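Local coordinates for cellulase (Xanthomonas axonopodis pv. citri, PDB 4W7W), which probably hydrolyses beta-1,4-glucosidic bonds of cellulose and cello-oligosaccharides, as a glycoside hydrolase family 5 cellulase with an (alpha/beta)8-barrel, at residues Ala131-Lys142 against Thr170-Asn181; Thr42-Pro50 against Gln87-Leu95. All coordinates share one frame; numbering follows the deposited sequence. Where two conformers were deposited one is given.

Contact 1 of 2, residues Ala131-Lys142 against Thr170-Asn181; sequences ADLWRRLALEFK and TITAIRKTGAKN
Ala131 meets Ala173, CB to CB at 3.8 Å, consistent with the short 8.1 Å approach of the axes of segments 131-141 and 170-176, which cross at -30°. One turn on, Trp134 leans against Thr170 and Ile174: its CD1 lies 3.4 Å from Thr170 CG2, and its CB packs beside Ile174 CG1, the two side chains running the same way. Its indole NE1 bonds Leu151 O, beyond the pair. Ala138 CB rests 3.6 Å from Thr177 OG1 and also packs on Ile174 CG2 and Ala179 CB, while Leu139 brings CD2 across to Thr177 CB. Thr177 OG1, set between backbone N and carbonyl carbon (chi1 70°), donates to Ile174 O and accepts from Ala179 N, an ST turn spanning Gly178, which leaves helical geometry. Phe141 O receives Asn181 ND2 at 3.3 Å, the donor standing 43° above the carbonyl plane; that amide nitrogen also bonds Val147 O of strand 147-150. Lys142 lays CB on Ala179 CB, and bends so that CE sits 3.4 Å from Thr177 O. A water joins Lys142 O to Lys180 N. Apolar packing thus carries the helical part, while direct and water-mediated hydrogen bonds tie Phe141 and Lys142 to Asn181 and Lys180.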
# COMPACT_ATOMS: atom_id res chain seq x y z
N ALA A 131 5.60 -14.71 -7.85
CA ALA A 131 6.62 -14.22 -8.78
C ALA A 131 6.07 -14.20 -10.22
O ALA A 131 6.37 -13.30 -10.98
CB ALA A 131 7.90 -15.03 -8.67
N ASP A 132 5.28 -15.21 -10.58
CA ASP A 132 4.68 -15.23 -11.91
C ASP A 132 3.71 -14.07 -12.12
O ASP A 132 3.72 -13.42 -13.17
CB ASP A 132 3.97 -16.56 -12.18
CG ASP A 132 3.37 -16.61 -13.56
OD1 ASP A 132 4.13 -16.84 -14.53
OD2 ASP A 132 2.14 -16.43 -13.69
N LEU A 133 2.88 -13.81 -11.12
CA LEU A 133 1.97 -12.68 -11.18
C LEU A 133 2.76 -11.40 -11.46
O LEU A 133 2.43 -10.63 -12.37
CB LEU A 133 1.19 -12.59 -9.86
CG LEU A 133 0.23 -11.41 -9.65
CD1 LEU A 133 0.93 -10.10 -9.33
CD2 LEU A 133 -0.74 -11.26 -10.82
N TRP A 134 3.81 -11.16 -10.67
CA TRP A 134 4.55 -9.93 -10.82
C TRP A 134 5.40 -9.86 -12.07
O TRP A 134 5.60 -8.79 -12.61
CB TRP A 134 5.34 -9.61 -9.54
CG TRP A 134 4.48 -8.93 -8.52
CD1 TRP A 134 4.02 -9.44 -7.34
CD2 TRP A 134 3.89 -7.64 -8.66
NE1 TRP A 134 3.20 -8.53 -6.73
CE2 TRP A 134 3.10 -7.42 -7.53
CE3 TRP A 134 3.96 -6.65 -9.64
CZ2 TRP A 134 2.40 -6.24 -7.34
CZ3 TRP A 134 3.25 -5.49 -9.46
CH2 TRP A 134 2.48 -5.28 -8.33
N ARG A 135 5.90 -11.00 -12.55
CA ARG A 135 6.52 -11.04 -13.87
C ARG A 135 5.56 -10.48 -14.92
O ARG A 135 5.92 -9.63 -15.74
CB ARG A 135 6.91 -12.47 -14.24
CG ARG A 135 7.45 -12.63 -15.65
CD ARG A 135 7.78 -14.08 -16.00
NE ARG A 135 6.57 -14.88 -16.11
CZ ARG A 135 5.80 -14.94 -17.19
NH1 ARG A 135 6.12 -14.27 -18.28
NH2 ARG A 135 4.67 -15.65 -17.14
N ARG A 136 4.33 -10.98 -14.88
CA ARG A 136 3.34 -10.58 -15.87
C ARG A 136 2.98 -9.11 -15.75
O ARG A 136 2.87 -8.41 -16.76
CB ARG A 136 2.12 -11.47 -15.75
CG ARG A 136 2.38 -12.91 -16.13
CD ARG A 136 1.19 -13.78 -15.83
NE ARG A 136 1.38 -15.20 -16.10
CZ ARG A 136 1.16 -15.76 -17.28
NH1 ARG A 136 0.89 -15.01 -18.33
NH2 ARG A 136 1.28 -17.07 -17.42
N LEU A 137 2.75 -8.61 -14.54
CA LEU A 137 2.46 -7.20 -14.37
C LEU A 137 3.65 -6.33 -14.77
O LEU A 137 3.47 -5.29 -15.40
CB LEU A 137 2.00 -6.85 -12.95
CG LEU A 137 0.64 -7.40 -12.56
CD1 LEU A 137 0.33 -7.00 -11.13
CD2 LEU A 137 -0.46 -6.92 -13.48
N ALA A 138 4.87 -6.77 -14.44
CA ALA A 138 6.04 -6.01 -14.82
C ALA A 138 6.18 -5.93 -16.35
O ALA A 138 6.57 -4.90 -16.89
CB ALA A 138 7.28 -6.63 -14.21
N LEU A 139 5.87 -7.01 -17.06
CA LEU A 139 5.90 -6.97 -18.52
C LEU A 139 4.91 -5.95 -19.07
O LEU A 139 5.18 -5.31 -20.08
CB LEU A 139 5.63 -8.35 -19.12
CG LEU A 139 6.79 -9.34 -18.97
CD1 LEU A 139 6.34 -10.76 -19.28
CD2 LEU A 139 7.98 -8.98 -19.85
N GLU A 140 3.77 -5.79 -18.40
CA GLU A 140 2.77 -4.83 -18.85
C GLU A 140 3.16 -3.38 -18.59
O GLU A 140 2.83 -2.50 -19.38
CB GLU A 140 1.43 -5.07 -18.17
CG GLU A 140 0.78 -6.39 -18.47
CD GLU A 140 0.37 -6.55 -19.91
OE1 GLU A 140 0.14 -5.53 -20.63
OE2 GLU A 140 0.27 -7.73 -20.31
N PHE A 141 3.84 -3.13 -17.47
CA PHE A 141 4.03 -1.76 -16.97
C PHE A 141 5.49 -1.32 -16.91
O PHE A 141 5.77 -0.23 -16.42
CB PHE A 141 3.35 -1.62 -15.60
CG PHE A 141 1.86 -1.77 -15.67
CD1 PHE A 141 1.08 -0.82 -16.33
CD2 PHE A 141 1.23 -2.88 -15.16
CE1 PHE A 141 -0.28 -0.98 -16.45
CE2 PHE A 141 -0.14 -3.05 -15.26
CZ PHE A 141 -0.90 -2.08 -15.89
N LYS A 142 6.40 -2.13 -17.43
CA LYS A 142 7.82 -1.79 -17.32
C LYS A 142 8.15 -0.45 -17.97
O LYS A 142 9.03 0.25 -17.48
CB LYS A 142 8.72 -2.89 -17.86
CG LYS A 142 8.42 -3.29 -19.27
CD LYS A 142 9.39 -4.36 -19.73
CE LYS A 142 10.75 -3.77 -20.07
NZ LYS A 142 10.73 -3.11 -21.39
N THR A 170 10.01 -12.52 -5.95
CA THR A 170 9.20 -11.57 -6.68
C THR A 170 10.02 -10.41 -7.24
O THR A 170 9.85 -10.02 -8.39
CB THR A 170 8.09 -11.09 -5.75
OG1 THR A 170 7.28 -12.20 -5.36
CG2 THR A 170 7.20 -10.10 -6.44
N ILE A 171 10.89 -9.84 -6.41
CA ILE A 171 11.80 -8.78 -6.86
C ILE A 171 12.62 -9.27 -8.05
O ILE A 171 12.73 -8.60 -9.08
CB ILE A 171 12.71 -8.32 -5.71
CG1 ILE A 171 11.89 -7.59 -4.64
CG2 ILE A 171 13.84 -7.47 -6.22
CD1 ILE A 171 12.61 -7.53 -3.31
N THR A 172 13.18 -10.46 -7.92
CA THR A 172 14.00 -11.03 -8.98
C THR A 172 13.19 -11.17 -10.26
O THR A 172 13.67 -10.83 -11.35
CB THR A 172 14.59 -12.36 -8.51
OG1 THR A 172 15.51 -12.07 -7.45
CG2 THR A 172 15.28 -13.12 -9.64
N ALA A 173 11.98 -11.70 -10.14
CA ALA A 173 11.11 -11.89 -11.31
C ALA A 173 10.84 -10.56 -12.01
O ALA A 173 10.85 -10.47 -13.24
CB ALA A 173 9.82 -12.57 -10.91
N ILE A 174 10.56 -9.52 -11.23
CA ILE A 174 10.30 -8.22 -11.81
C ILE A 174 11.54 -7.72 -12.54
O ILE A 174 11.46 -7.25 -13.67
CB ILE A 174 9.85 -7.22 -10.73
CG1 ILE A 174 8.44 -7.60 -10.22
CG2 ILE A 174 9.91 -5.78 -11.23
CD1 ILE A 174 8.05 -6.93 -8.91
N ARG A 175 12.70 -7.81 -11.91
CA ARG A 175 13.90 -7.26 -12.54
C ARG A 175 14.33 -8.02 -13.78
O ARG A 175 14.89 -7.43 -14.70
CB ARG A 175 15.03 -7.12 -11.52
CG ARG A 175 14.71 -6.19 -10.36
CD ARG A 175 14.35 -4.80 -10.85
NE ARG A 175 14.19 -3.90 -9.72
CZ ARG A 175 13.31 -2.90 -9.64
NH1 ARG A 175 12.50 -2.62 -10.64
NH2 ARG A 175 13.25 -2.21 -8.52
N LYS A 176 14.05 -9.32 -13.84
CA LYS A 176 14.37 -10.11 -15.02
C LYS A 176 13.66 -9.59 -16.26
O LYS A 176 14.14 -9.81 -17.36
CB LYS A 176 14.00 -11.58 -14.81
CG LYS A 176 14.97 -12.35 -13.94
CD LYS A 176 14.47 -13.74 -13.65
CE LYS A 176 15.51 -14.58 -12.92
NZ LYS A 176 14.93 -15.84 -12.42
N THR A 177 12.52 -8.91 -16.10
CA THR A 177 11.80 -8.37 -17.26
C THR A 177 12.44 -7.12 -17.82
O THR A 177 12.05 -6.66 -18.90
CB THR A 177 10.34 -8.01 -16.93
OG1 THR A 177 10.31 -6.86 -16.07
CG2 THR A 177 9.60 -9.17 -16.30
N GLY A 178 13.40 -6.55 -17.09
CA GLY A 178 13.98 -5.25 -17.45
C GLY A 178 13.30 -4.07 -16.77
O GLY A 178 13.77 -2.93 -16.89
N ALA A 179 12.21 -4.33 -16.05
CA ALA A 179 11.50 -3.25 -15.36
C ALA A 179 12.39 -2.59 -14.32
O ALA A 179 13.02 -3.26 -13.50
CB ALA A 179 10.26 -3.81 -14.69
N LYS A 180 12.39 -1.25 -14.34
CA LYS A 180 13.18 -0.44 -13.42
C LYS A 180 12.31 0.26 -12.38
O LYS A 180 12.80 1.04 -11.58
CB LYS A 180 14.01 0.58 -14.19
CG LYS A 180 15.01 -0.04 -15.15
CD LYS A 180 15.81 1.01 -15.90
CE LYS A 180 16.90 0.38 -16.76
NZ LYS A 180 17.50 1.36 -17.70
N ASN A 181 11.01 -0.04 -12.38
CA ASN A 181 10.05 0.65 -11.54
C ASN A 181 10.37 0.47 -10.07
O ASN A 181 10.95 -0.52 -9.65
CB ASN A 181 8.65 0.09 -11.78
CG ASN A 181 8.25 0.05 -13.25
OD1 ASN A 181 8.88 -0.65 -14.04
ND2 ASN A 181 7.19 0.75 -13.61
O HOH W 1 11.45 0.19 -16.48

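Contact 2 of 2, residues Thr42-Pro50 against Gln87-Leu95; sequences TLFKDYTYP and QLGLIKKSL
Tyr49 lays one ring face on Leu90 of helix 87-95, with Leu90 CB over the centre of the ring, 3.6 Å from the centroid and only 6° off the ring normal, a CH-pi contact. At the edge of the same ring Ser94 OG comes to 3.6 Å from Tyr49 CD2, and Ile91 CG1 packs against the hydroxyl end. The phenol OH donates to Gln87 OE1 at 2.7 Å, approaching from 45° above the carbonyl plane. The other end of that amide serves a second tyrosine: Gln87 NE2 donates to Tyr47 OH at 3.0 Å, with the acceptor in the amide plane. The Gln87 chain, with CG anti to the backbone N (chi1 -163°) and then a bend at chi2, brings the amide up to the two phenols. Farther out, Leu43 and Leu90 meet tip to tip, CD2 to CD2 at 4.0 Å, and a water links Pro50 O with Ser94 OG. Arg74 and Val75 of helix 72-75 touch the Gln87 side chain, Arg74 also touches Tyr47, and Leu68 and Phe70 of strand 65-70 touch Tyr49. Asp46 O accepts from ND2 of Asn35, which lines the glycan pocket. Beside the apolar Tyr49-Leu90 CH-pi contact, the Gln87 amide accepts from one phenol and donates to the other, and this pairing of both its ends fixes which way round it sits.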
# COMPACT_ATOMS: atom_id res chain seq x y z
N THR A 42 -18.51 -9.15 -10.02
CA THR A 42 -19.00 -8.38 -11.16
C THR A 42 -18.75 -6.90 -10.94
O THR A 42 -19.14 -6.32 -9.91
CB THR A 42 -20.49 -8.64 -11.39
OG1 THR A 42 -20.69 -10.04 -11.63
CG2 THR A 42 -21.02 -7.85 -12.60
N LEU A 43 -18.12 -6.27 -11.92
CA LEU A 43 -17.86 -4.85 -11.88
C LEU A 43 -19.15 -4.07 -11.67
O LEU A 43 -20.17 -4.37 -12.29
CB LEU A 43 -17.18 -4.41 -13.17
CG LEU A 43 -16.77 -2.94 -13.30
CD1 LEU A 43 -15.64 -2.62 -12.34
CD2 LEU A 43 -16.40 -2.61 -14.74
N PHE A 44 -19.10 -3.07 -10.79
CA PHE A 44 -20.22 -2.20 -10.39
C PHE A 44 -21.16 -2.82 -9.37
O PHE A 44 -21.96 -2.10 -8.77
CB PHE A 44 -21.00 -1.62 -11.57
CG PHE A 44 -20.16 -0.88 -12.54
CD1 PHE A 44 -19.42 0.23 -12.15
CD2 PHE A 44 -20.11 -1.28 -13.87
CE1 PHE A 44 -18.64 0.92 -13.07
CE2 PHE A 44 -19.34 -0.59 -14.78
CZ PHE A 44 -18.60 0.50 -14.38
N LYS A 45 -21.08 -4.12 -9.18
CA LYS A 45 -21.94 -4.83 -8.24
C LYS A 45 -21.13 -5.20 -7.00
O LYS A 45 -21.47 -4.86 -5.87
CB LYS A 45 -22.51 -6.08 -8.92
CG LYS A 45 -23.39 -6.96 -8.07
CD LYS A 45 -24.00 -8.08 -8.89
CE LYS A 45 -25.19 -8.71 -8.20
NZ LYS A 45 -25.58 -9.98 -8.87
N ASP A 46 -20.04 -5.93 -7.22
CA ASP A 46 -19.19 -6.38 -6.12
C ASP A 46 -17.96 -5.51 -5.87
O ASP A 46 -17.41 -5.52 -4.77
CB ASP A 46 -18.74 -7.81 -6.39
CG ASP A 46 -19.92 -8.74 -6.61
OD1 ASP A 46 -20.78 -8.78 -5.73
OD2 ASP A 46 -19.97 -9.41 -7.67
N TYR A 47 -17.52 -4.79 -6.89
CA TYR A 47 -16.34 -3.95 -6.76
C TYR A 47 -16.41 -2.89 -7.83
O TYR A 47 -17.21 -2.99 -8.77
CB TYR A 47 -15.07 -4.79 -6.91
CG TYR A 47 -14.83 -5.35 -8.28
CD1 TYR A 47 -15.35 -6.59 -8.65
CD2 TYR A 47 -14.05 -4.68 -9.21
CE1 TYR A 47 -15.12 -7.14 -9.90
CE2 TYR A 47 -13.82 -5.22 -10.47
CZ TYR A 47 -14.35 -6.43 -10.81
OH TYR A 47 -14.08 -6.93 -12.06
N THR A 48 -15.59 -1.86 -7.68
CA THR A 48 -15.53 -0.79 -8.64
C THR A 48 -14.12 -0.26 -8.72
O THR A 48 -13.37 -0.36 -7.76
CB THR A 48 -16.50 0.34 -8.25
OG1 THR A 48 -16.56 1.28 -9.32
CG2 THR A 48 -16.06 1.05 -6.97
N TYR A 49 -13.77 0.29 -9.88
CA TYR A 49 -12.57 1.08 -10.03
C TYR A 49 -12.91 2.55 -9.77
O TYR A 49 -14.08 2.93 -9.76
CB TYR A 49 -11.91 0.83 -11.40
CG TYR A 49 -11.01 -0.38 -11.36
CD1 TYR A 49 -11.53 -1.66 -11.26
CD2 TYR A 49 -9.64 -0.24 -11.36
CE1 TYR A 49 -10.71 -2.76 -11.14
CE2 TYR A 49 -8.81 -1.35 -11.24
CZ TYR A 49 -9.34 -2.60 -11.14
OH TYR A 49 -8.49 -3.68 -11.02
N PRO A 50 -11.90 3.39 -9.54
CA PRO A 50 -12.20 4.77 -9.19
C PRO A 50 -12.75 5.55 -10.37
O PRO A 50 -12.53 5.19 -11.53
CB PRO A 50 -10.84 5.34 -8.76
CG PRO A 50 -9.93 4.14 -8.55
CD PRO A 50 -10.46 3.10 -9.49
N GLN A 87 -9.72 -6.98 -16.49
CA GLN A 87 -9.19 -6.41 -15.27
C GLN A 87 -7.97 -5.54 -15.56
O GLN A 87 -7.82 -4.45 -15.02
CB GLN A 87 -8.85 -7.50 -14.26
CG GLN A 87 -8.69 -6.97 -12.85
CD GLN A 87 -9.97 -6.61 -12.10
OE1 GLN A 87 -9.90 -6.00 -11.04
NE2 GLN A 87 -11.13 -7.01 -12.59
N LEU A 88 -7.09 -6.04 -16.43
CA LEU A 88 -5.93 -5.28 -16.83
C LEU A 88 -6.36 -3.96 -17.46
O LEU A 88 -5.76 -2.92 -17.24
CB LEU A 88 -5.09 -6.11 -17.77
CG LEU A 88 -3.80 -5.49 -18.26
CD1 LEU A 88 -2.89 -5.17 -17.08
CD2 LEU A 88 -3.16 -6.44 -19.25
N GLY A 89 -7.41 -4.01 -18.27
CA GLY A 89 -7.92 -2.81 -18.89
C GLY A 89 -8.39 -1.77 -17.89
O GLY A 89 -8.17 -0.59 -18.07
N LEU A 90 -9.03 -2.23 -16.82
CA LEU A 90 -9.48 -1.33 -15.76
C LEU A 90 -8.29 -0.67 -15.09
O LEU A 90 -8.31 0.53 -14.80
CB LEU A 90 -10.34 -2.09 -14.75
CG LEU A 90 -11.73 -2.47 -15.29
CD1 LEU A 90 -12.35 -3.59 -14.47
CD2 LEU A 90 -12.66 -1.27 -15.32
N ILE A 91 -7.24 -1.45 -14.82
CA ILE A 91 -6.03 -0.90 -14.21
C ILE A 91 -5.42 0.13 -15.16
O ILE A 91 -5.03 1.21 -14.73
CB ILE A 91 -5.03 -2.01 -13.85
CG1 ILE A 91 -5.61 -2.91 -12.75
CG2 ILE A 91 -3.70 -1.42 -13.42
CD1 ILE A 91 -4.90 -4.23 -12.57
N LYS A 92 -5.31 -0.21 -16.44
CA LYS A 92 -4.73 0.72 -17.41
C LYS A 92 -5.55 1.99 -17.57
O LYS A 92 -4.98 3.06 -17.79
CB LYS A 92 -4.53 0.01 -18.76
CG LYS A 92 -3.40 -1.00 -18.69
CD LYS A 92 -3.12 -1.70 -20.00
CE LYS A 92 -1.87 -2.55 -19.87
NZ LYS A 92 -1.39 -3.07 -21.18
N LYS A 93 -6.87 1.90 -17.42
CA LYS A 93 -7.72 3.08 -17.45
C LYS A 93 -7.44 3.99 -16.24
O LYS A 93 -7.34 5.22 -16.38
CB LYS A 93 -9.18 2.64 -17.52
CG LYS A 93 -10.20 3.75 -17.53
CD LYS A 93 -11.60 3.19 -17.76
CE LYS A 93 -12.68 4.25 -17.60
NZ LYS A 93 -14.01 3.61 -17.46
N SER A 94 -7.28 3.40 -15.06
CA SER A 94 -6.86 4.18 -13.90
C SER A 94 -5.50 4.83 -14.11
O SER A 94 -5.28 5.97 -13.70
CB SER A 94 -6.84 3.31 -12.63
OG SER A 94 -8.13 2.89 -12.27
N LEU A 95 -4.57 4.10 -14.74
CA LEU A 95 -3.26 4.66 -15.02
C LEU A 95 -3.36 5.87 -15.95
O LEU A 95 -2.64 6.85 -15.75
CB LEU A 95 -2.37 3.59 -15.61
CG LEU A 95 -0.96 4.04 -16.01
CD1 LEU A 95 -0.20 4.68 -14.85
CD2 LEU A 95 -0.22 2.86 -16.57
O HOH W 2 -10.24 4.57 -12.93

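In the fold
Contact 2 closes before contact 1 opens along the chain, and their centres lie 21 Å apart in one (alpha/beta)8-barrel. Contact 1 pairs the successive helices 127-141 and 160-176, which flank strand 147-150; contact 2 sets the loop between strand 24-29 and helix 52-60 against helix 85-100. The two meet where helix 85-100 packs on helix 127-141: Glu140 forms a salt bridge with Lys92, and Phe141 packs on Ile91 and Leu95. Contact 1 belongs to the helical shell, whereas the loop of contact 2 reaches toward bound sugar, with the side chain of Tyr47 about 8 Å from a bound glucose unit. Helix 85-100 is thus the shared element, packed on helix 127-141 and contacting the loop that comes near the sugar.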